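Side-chain contacts in GCN5-related N-acetyltransferase (PDB 4IUS), which probably transfers an acyl group from an acyl-coenzyme A thioester to an acceptor molecule, as acetyltransferases of the GNAT family do: residues P53-P56 with A57-P60; A90-L93 with V94-M98; Y209-Q212 with Q213-V217. The protein carries 1 engineered substitution. One frame throughout, in Å; residues are numbered along the deposited sequence.

Contact 1 (P53-P56 with A57-P60); sequences PFDP and AEVP
Asp55 and Glu58, and likewise Pro56 and Val59, are tied by backbone bonds between residues three apart, so the chain winds up tightly as it enters helix 59-71. Glu58 N reaches Asp55 O at 3.1 Å, and Val59 N reaches Pro56 O at the same length. Both donors stand above the plane of the carbonyl they meet. The Asp55 side chain adds a third bond. Its CG lies anti to the backbone N (chi1 -175°), which swings the carboxylate forward along the chain. There OD1 accepts from Ala57 N at 3.0 Å, closing an Asx turn. The N-H comes from above the carboxylate plane, and the methyl CB of Ala57 sits close to the same oxygen. The Glu58 side chain runs back extended, with its CD alongside Asp55 CB at 4.0 Å. One water joins the two residues: it accepts from Asp55 N and donates to Glu58 OE1, the latter at 2.7 Å. An alanine in place of Glu58 would probably lose this bridge and leave the Asp55 N-H without its water-mediated link to the side chain three residues on. On the inner side, the Phe54 ring and Val59 CG2 meet at an oblique angle, CD2 to CG2 4.2 Å. Both side chains also touch Pro29 and Val92. Pro60 has no N-H to give, and its CD rests near Pro56 O instead. The contact therefore joins a polar outer face to an apolar inner one. The carboxylates of Asp55 and Glu58 come near each other, OD2 to OE2 4.3 Å, which may disfavour full ionisation of both. The N-H groups of Ala57 and the helix start should partly offset that for Asp55.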
loop_
_atom_site.group_PDB
_atom_site.type_symbol
_atom_site.label_atom_id
_atom_site.label_comp_id
_atom_site.label_asym_id
_atom_site.label_seq_id
_atom_site.Cartn_x
_atom_site.Cartn_y
_atom_site.Cartn_z
ATOM N N PRO A 53 2.548 20.429 -11.581
ATOM C CA PRO A 53 2.028 21.490 -10.729
ATOM C C PRO A 53 0.521 21.559 -10.827
ATOM O O PRO A 53 -0.040 21.202 -11.890
ATOM C CB PRO A 53 2.606 22.767 -11.326
ATOM C CG PRO A 53 3.464 22.392 -12.425
ATOM C CD PRO A 53 3.540 20.922 -12.547
ATOM N N PHE A 54 -0.115 21.937 -9.741
ATOM C CA PHE A 54 -1.546 22.125 -9.744
ATOM C C PHE A 54 -1.935 23.552 -9.406
ATOM O O PHE A 54 -1.191 24.309 -8.811
ATOM C CB PHE A 54 -2.226 21.163 -8.756
ATOM C CG PHE A 54 -2.021 21.530 -7.312
ATOM C CD1 PHE A 54 -0.872 21.171 -6.597
ATOM C CD2 PHE A 54 -2.989 22.272 -6.672
ATOM C CE1 PHE A 54 -0.691 21.609 -5.292
ATOM C CE2 PHE A 54 -2.823 22.667 -5.347
ATOM C CZ PHE A 54 -1.682 22.348 -4.671
ATOM N N ASP A 55 -3.149 23.889 -9.778
ATOM C CA ASP A 55 -3.693 25.185 -9.535
ATOM C C ASP A 55 -4.633 25.051 -8.339
ATOM O O ASP A 55 -5.667 24.392 -8.419
ATOM C CB ASP A 55 -4.476 25.638 -10.754
ATOM C CG ASP A 55 -4.989 27.043 -10.619
ATOM O OD1 ASP A 55 -5.041 27.608 -9.479
ATOM O OD2 ASP A 55 -5.350 27.562 -11.695
ATOM N N PRO A 56 -4.290 25.678 -7.202
ATOM C CA PRO A 56 -5.144 25.534 -6.030
ATOM C C PRO A 56 -6.572 26.013 -6.224
ATOM O O PRO A 56 -7.471 25.517 -5.551
ATOM C CB PRO A 56 -4.465 26.372 -4.955
ATOM C CG PRO A 56 -3.498 27.213 -5.687
ATOM C CD PRO A 56 -3.121 26.547 -6.961
ATOM N N ALA A 57 -6.782 26.927 -7.178
ATOM C CA ALA A 57 -8.108 27.475 -7.415
ATOM C C ALA A 57 -9.085 26.395 -7.867
ATOM O O ALA A 57 -10.290 26.570 -7.709
ATOM C CB ALA A 57 -8.047 28.615 -8.438
ATOM N N GLU A 58 -8.579 25.323 -8.484
ATOM C CA GLU A 58 -9.420 24.249 -9.003
ATOM C C GLU A 58 -9.884 23.306 -7.915
ATOM O O GLU A 58 -10.791 22.512 -8.132
ATOM C CB GLU A 58 -8.617 23.432 -10.049
ATOM C CG GLU A 58 -8.288 24.199 -11.331
ATOM C CD GLU A 58 -7.452 23.436 -12.358
ATOM O OE1 GLU A 58 -7.120 22.233 -12.119
ATOM O OE2 GLU A 58 -7.129 24.072 -13.401
ATOM N N VAL A 59 -9.196 23.286 -6.797
ATOM C CA VAL A 59 -9.435 22.231 -5.813
ATOM C C VAL A 59 -10.862 22.226 -5.224
ATOM O O VAL A 59 -11.435 21.156 -5.061
ATOM C CB VAL A 59 -8.323 22.189 -4.731
ATOM C CG1 VAL A 59 -8.670 21.197 -3.628
ATOM C CG2 VAL A 59 -6.968 21.869 -5.404
ATOM N N PRO A 60 -11.453 23.390 -4.879
ATOM C CA PRO A 60 -12.805 23.307 -4.316
ATOM C C PRO A 60 -13.807 22.605 -5.242
ATOM O O PRO A 60 -14.508 21.686 -4.826
ATOM C CB PRO A 60 -13.174 24.762 -4.097
ATOM C CG PRO A 60 -11.853 25.422 -3.852
ATOM C CD PRO A 60 -10.871 24.742 -4.763
HETATM O O HOH W 1 -4.536 21.754 -11.310
#

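Contact 2 (A90-L93 with V94-M98); sequences AYVL and VEHGM
Val94 N and Ala90 O, 3.0 Å apart, form one of the backbone bonds of the last turns of helix 89-95. Glu95 N to Tyr91 O follows it, and then His96 N to Val92 O at 3.2 Å. The last of these is more bent than the other two, and the same N-H makes a second, weak bond to Leu93 O. His96 is where the chain leaves helical angles. The helix then ends in a Schellman motif. Met98 N turns back to Leu93 O at 3.1 Å, and Gly97 N bonds Val94 O. Gly97 is the C-prime residue, with a positive phi of 110°. A CB at these backbone angles would press on the carbonyl O of His96. The carbonyl O of His96 also accepts a hydrogen bond from Arg67 NH1 of helix 59-71. Among the packing contacts, that of Val92 with His96 lies on the side facing helix 59-71. Val92 CG1 is anti to its own N (chi1 -176°). This brings it beside the imidazole, in plane at the ring edge, 3.8 Å from CD2. The same CD2 lies 3.2 Å from Val92 O. Glu95 CG sits over one face of the His96 ring, offset toward its rim, so the ring is flanked by its neighbour in sequence as well as by Val92. Leu93 and Met98, a selenomethionine, form an apolar pair, alongside each other and pointing the same way. SE is 4.1 Å from Leu93 CB, though Met98 has two conformers and this approach belongs to one of them. Leu93 and Met98 both reach Leu250 of strand 242-251, which places this helix end against the sheet.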
loop_
_atom_site.group_PDB
_atom_site.type_symbol
_atom_site.label_atom_id
_atom_site.label_comp_id
_atom_site.label_asym_id
_atom_site.label_seq_id
_atom_site.Cartn_x
_atom_site.Cartn_y
_atom_site.Cartn_z
ATOM N N ALA A 90 -2.062 18.453 -0.232
ATOM C CA ALA A 90 -2.749 18.050 0.977
ATOM C C ALA A 90 -3.277 19.240 1.766
ATOM O O ALA A 90 -4.402 19.215 2.258
ATOM C CB ALA A 90 -1.852 17.182 1.862
ATOM N N TYR A 91 -2.493 20.289 1.852
ATOM C CA TYR A 91 -2.917 21.448 2.623
ATOM C C TYR A 91 -4.106 22.146 1.963
ATOM O O TYR A 91 -4.979 22.651 2.662
ATOM C CB TYR A 91 -1.793 22.456 2.805
ATOM C CG TYR A 91 -0.783 22.090 3.867
ATOM C CD1 TYR A 91 -1.179 21.661 5.137
ATOM C CD2 TYR A 91 0.536 22.387 3.663
ATOM C CE1 TYR A 91 -0.231 21.425 6.129
ATOM C CE2 TYR A 91 1.490 22.127 4.626
ATOM C CZ TYR A 91 1.097 21.652 5.858
ATOM O OH TYR A 91 2.047 21.407 6.803
ATOM N N VAL A 92 -4.180 22.146 0.635
ATOM C CA VAL A 92 -5.343 22.736 -0.042
ATOM C C VAL A 92 -6.596 21.867 0.238
ATOM O O VAL A 92 -7.680 22.368 0.470
ATOM C CB VAL A 92 -5.088 22.982 -1.517
ATOM C CG1 VAL A 92 -6.307 23.694 -2.124
ATOM C CG2 VAL A 92 -3.819 23.837 -1.726
ATOM N N LEU A 93 -6.439 20.529 0.263
ATOM C CA LEU A 93 -7.550 19.652 0.619
ATOM C C LEU A 93 -8.042 19.898 2.034
ATOM O O LEU A 93 -9.245 19.862 2.309
ATOM C CB LEU A 93 -7.173 18.183 0.452
ATOM C CG LEU A 93 -6.912 17.714 -0.956
ATOM C CD1 LEU A 93 -6.450 16.272 -0.957
ATOM C CD2 LEU A 93 -8.201 17.858 -1.765
ATOM N N VAL A 94 -7.115 20.144 2.963
ATOM C CA VAL A 94 -7.489 20.424 4.353
ATOM C C VAL A 94 -8.296 21.720 4.424
ATOM O O VAL A 94 -9.307 21.821 5.107
ATOM C CB VAL A 94 -6.261 20.472 5.270
ATOM C CG1 VAL A 94 -6.633 20.979 6.657
ATOM C CG2 VAL A 94 -5.651 19.076 5.372
ATOM N N GLU A 95 -7.849 22.723 3.695
ATOM C CA GLU A 95 -8.533 24.017 3.649
ATOM C C GLU A 95 -9.994 23.852 3.200
ATOM O O GLU A 95 -10.877 24.591 3.628
ATOM C CB GLU A 95 -7.752 24.957 2.741
ATOM C CG GLU A 95 -8.304 26.345 2.592
ATOM C CD GLU A 95 -7.566 27.145 1.511
ATOM O OE1 GLU A 95 -6.857 26.563 0.629
ATOM O OE2 GLU A 95 -7.782 28.377 1.469
ATOM N N HIS A 96 -10.248 22.887 2.336
ATOM C CA HIS A 96 -11.578 22.621 1.800
ATOM C C HIS A 96 -12.253 21.415 2.434
ATOM O O HIS A 96 -13.132 20.780 1.866
ATOM C CB HIS A 96 -11.523 22.596 0.278
ATOM C CG HIS A 96 -11.072 23.925 -0.261
ATOM N ND1 HIS A 96 -11.845 25.036 -0.157
ATOM C CD2 HIS A 96 -9.852 24.333 -0.799
ATOM C CE1 HIS A 96 -11.136 26.100 -0.576
ATOM N NE2 HIS A 96 -9.924 25.673 -0.990
ATOM N N GLY A 97 -11.900 21.148 3.690
ATOM C CA GLY A 97 -12.701 20.314 4.598
ATOM C C GLY A 97 -12.161 18.953 4.977
ATOM O O GLY A 97 -12.751 18.308 5.820
HETATM N N MSE A 98 -11.093 18.499 4.371
HETATM C CA MSE A 98 -10.488 17.258 4.755
HETATM C C MSE A 98 -9.634 17.412 6.006
HETATM O O MSE A 98 -9.243 18.530 6.376
HETATM C CB MSE A 98 -9.700 16.647 3.609
HETATM C CG MSE A 98 -10.531 16.446 2.366
HETATM SE SE MSE A 98 -9.790 15.141 1.110
HETATM C CE MSE A 98 -10.440 13.511 1.898
#

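Contact 3 (Y209-Q212 with Q213-V217); sequences YATQ and QAFEV
Gln213 folds over the Tyr209 ring one turn back along helix 202-216. Chi1 (-61°) sets CG over one ring face, and the bend at chi2 then carries the amide across it. CG lies 4.1 Å from the centroid of the Tyr209 ring, a CH-pi contact over the face. Further out, NE2 comes to 3.5 Å from Tyr209 CE1. Amide and ring planes are 28° apart, so the two groups overlap at a moderate tilt. Gln212 does the reverse of Gln213: its CG points away from the backbone N and the chain stays extended. Glu216 is extended too, and its carboxylate stacks on the Gln212 amide with the planes 21° apart. The touch is closest between Gln212 CG and Glu216 OE2, at 3.5 Å. On another side of the helix, Thr211 and Phe215 run alongside each other, with CG2 3.6 Å from CE2 of the ring. Thr211 O stands over one face of that ring and also takes the backbone bond from Phe215 N. The Thr211 hydroxyl turns the other way and hydrogen-bonds Thr207 O and Tyr241 OH. Bonds from each residue to the one four back, such as Glu216 N to Gln212 O at 2.8 Å, hold the spacing. The helix belongs to the beta-alpha-beta unit of strands 185-193 and 222-225, and Ala210 and Ala214 set it on the sheet. In GNAT enzymes the loop leading into the equivalent helix usually binds the coenzyme A pyrophosphate. One water accepts from Gln213 NE2 and donates to Gln212 OE1 and to Glu216 OE1. This shared water probably fixes which way both amides face, and it gives the Glu216 carboxylate a neutral polar partner.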
loop_
_atom_site.group_PDB
_atom_site.type_symbol
_atom_site.label_atom_id
_atom_site.label_comp_id
_atom_site.label_asym_id
_atom_site.label_seq_id
_atom_site.Cartn_x
_atom_site.Cartn_y
_atom_site.Cartn_z
ATOM N N TYR A 209 11.557 -11.764 2.052
ATOM C CA TYR A 209 11.327 -12.820 1.075
ATOM C C TYR A 209 10.262 -12.437 0.068
ATOM O O TYR A 209 10.413 -12.702 -1.113
ATOM C CB TYR A 209 10.974 -14.154 1.799
ATOM C CG TYR A 209 10.934 -15.339 0.879
ATOM C CD1 TYR A 209 12.099 -15.845 0.307
ATOM C CD2 TYR A 209 9.731 -15.981 0.606
ATOM C CE1 TYR A 209 12.023 -16.911 -0.549
ATOM C CE2 TYR A 209 9.680 -17.057 -0.255
ATOM C CZ TYR A 209 10.847 -17.506 -0.839
ATOM O OH TYR A 209 10.804 -18.613 -1.698
ATOM N N ALA A 210 9.218 -11.732 0.508
ATOM C CA ALA A 210 8.203 -11.217 -0.412
ATOM C C ALA A 210 8.829 -10.195 -1.397
ATOM O O ALA A 210 8.583 -10.238 -2.605
ATOM C CB ALA A 210 7.035 -10.564 0.303
ATOM N N THR A 211 9.671 -9.304 -0.857
ATOM C CA THR A 211 10.346 -8.323 -1.697
ATOM C C THR A 211 11.211 -9.054 -2.738
ATOM O O THR A 211 11.216 -8.720 -3.926
ATOM C CB THR A 211 11.199 -7.346 -0.874
ATOM O OG1 THR A 211 10.393 -6.745 0.124
ATOM C CG2 THR A 211 11.754 -6.243 -1.767
ATOM N N GLN A 212 11.970 -10.041 -2.260
ATOM C CA GLN A 212 12.844 -10.784 -3.140
ATOM C C GLN A 212 12.072 -11.468 -4.239
ATOM O O GLN A 212 12.496 -11.454 -5.393
ATOM C CB GLN A 212 13.606 -11.826 -2.338
ATOM C CG GLN A 212 14.629 -12.597 -3.152
ATOM C CD GLN A 212 15.311 -13.639 -2.326
ATOM O OE1 GLN A 212 14.663 -14.527 -1.810
ATOM N NE2 GLN A 212 16.594 -13.471 -2.116
ATOM N N GLN A 213 10.919 -12.058 -3.939
ATOM C CA GLN A 213 10.132 -12.675 -4.974
ATOM C C GLN A 213 9.520 -11.681 -5.966
ATOM O O GLN A 213 9.476 -11.938 -7.184
ATOM C CB GLN A 213 9.058 -13.577 -4.333
ATOM C CG GLN A 213 9.625 -14.708 -3.480
ATOM C CD GLN A 213 10.703 -15.458 -4.219
ATOM O OE1 GLN A 213 10.458 -16.009 -5.285
ATOM N NE2 GLN A 213 11.937 -15.421 -3.689
ATOM N N ALA A 214 9.094 -10.523 -5.477
ATOM C CA ALA A 214 8.603 -9.491 -6.355
ATOM C C ALA A 214 9.668 -9.113 -7.393
ATOM O O ALA A 214 9.362 -8.917 -8.557
ATOM C CB ALA A 214 8.161 -8.261 -5.547
ATOM N N PHE A 215 10.934 -9.029 -6.952
ATOM C CA PHE A 215 12.029 -8.724 -7.871
ATOM C C PHE A 215 12.395 -9.903 -8.774
ATOM O O PHE A 215 12.634 -9.720 -9.975
ATOM C CB PHE A 215 13.258 -8.348 -7.073
ATOM C CG PHE A 215 13.180 -7.047 -6.287
ATOM C CD1 PHE A 215 12.367 -5.996 -6.660
ATOM C CD2 PHE A 215 13.965 -6.859 -5.185
ATOM C CE1 PHE A 215 12.380 -4.798 -5.960
ATOM C CE2 PHE A 215 13.979 -5.662 -4.479
ATOM C CZ PHE A 215 13.195 -4.637 -4.872
ATOM N N GLU A 216 12.481 -11.096 -8.209
ATOM C CA GLU A 216 13.006 -12.259 -8.949
ATOM C C GLU A 216 12.012 -12.879 -9.890
ATOM O O GLU A 216 12.392 -13.307 -10.978
ATOM C CB GLU A 216 13.483 -13.331 -7.986
ATOM C CG GLU A 216 14.744 -12.988 -7.240
ATOM C CD GLU A 216 15.296 -14.148 -6.385
ATOM O OE1 GLU A 216 14.657 -15.247 -6.275
ATOM O OE2 GLU A 216 16.397 -13.938 -5.831
ATOM N N VAL A 217 10.757 -13.015 -9.453
ATOM C CA VAL A 217 9.723 -13.610 -10.300
ATOM C C VAL A 217 8.627 -12.619 -10.739
ATOM O O VAL A 217 7.988 -12.835 -11.754
ATOM C CB VAL A 217 9.088 -14.875 -9.668
ATOM C CG1 VAL A 217 10.132 -15.983 -9.526
ATOM C CG2 VAL A 217 8.412 -14.578 -8.338
HETATM O O HOH W 2 14.402 -16.672 -3.726
#

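In the fold
Contacts 1, 2 and 3 follow one another along the chain. Contacts 1 and 2 are neighbours, their centres about 11 Å apart. Val59 and Phe54 pack on Val92, and Pro60 meets His96, so the start of helix 59-71 lies against helix 89-95. Contact 3 is on the opposite side of the chain's centre, about 39 Å from contact 1 and 37 Å from contact 2, centre to centre. One mixed sheet links the two ends. Contact 2 rests on strands 78-82 and 242-251, and contact 3 on strands 161-168, 171-179 and 185-193. Contact 3 lies on the helix of a beta-alpha-beta unit, while contacts 1 and 2 pack two helices together at the molecule's other end.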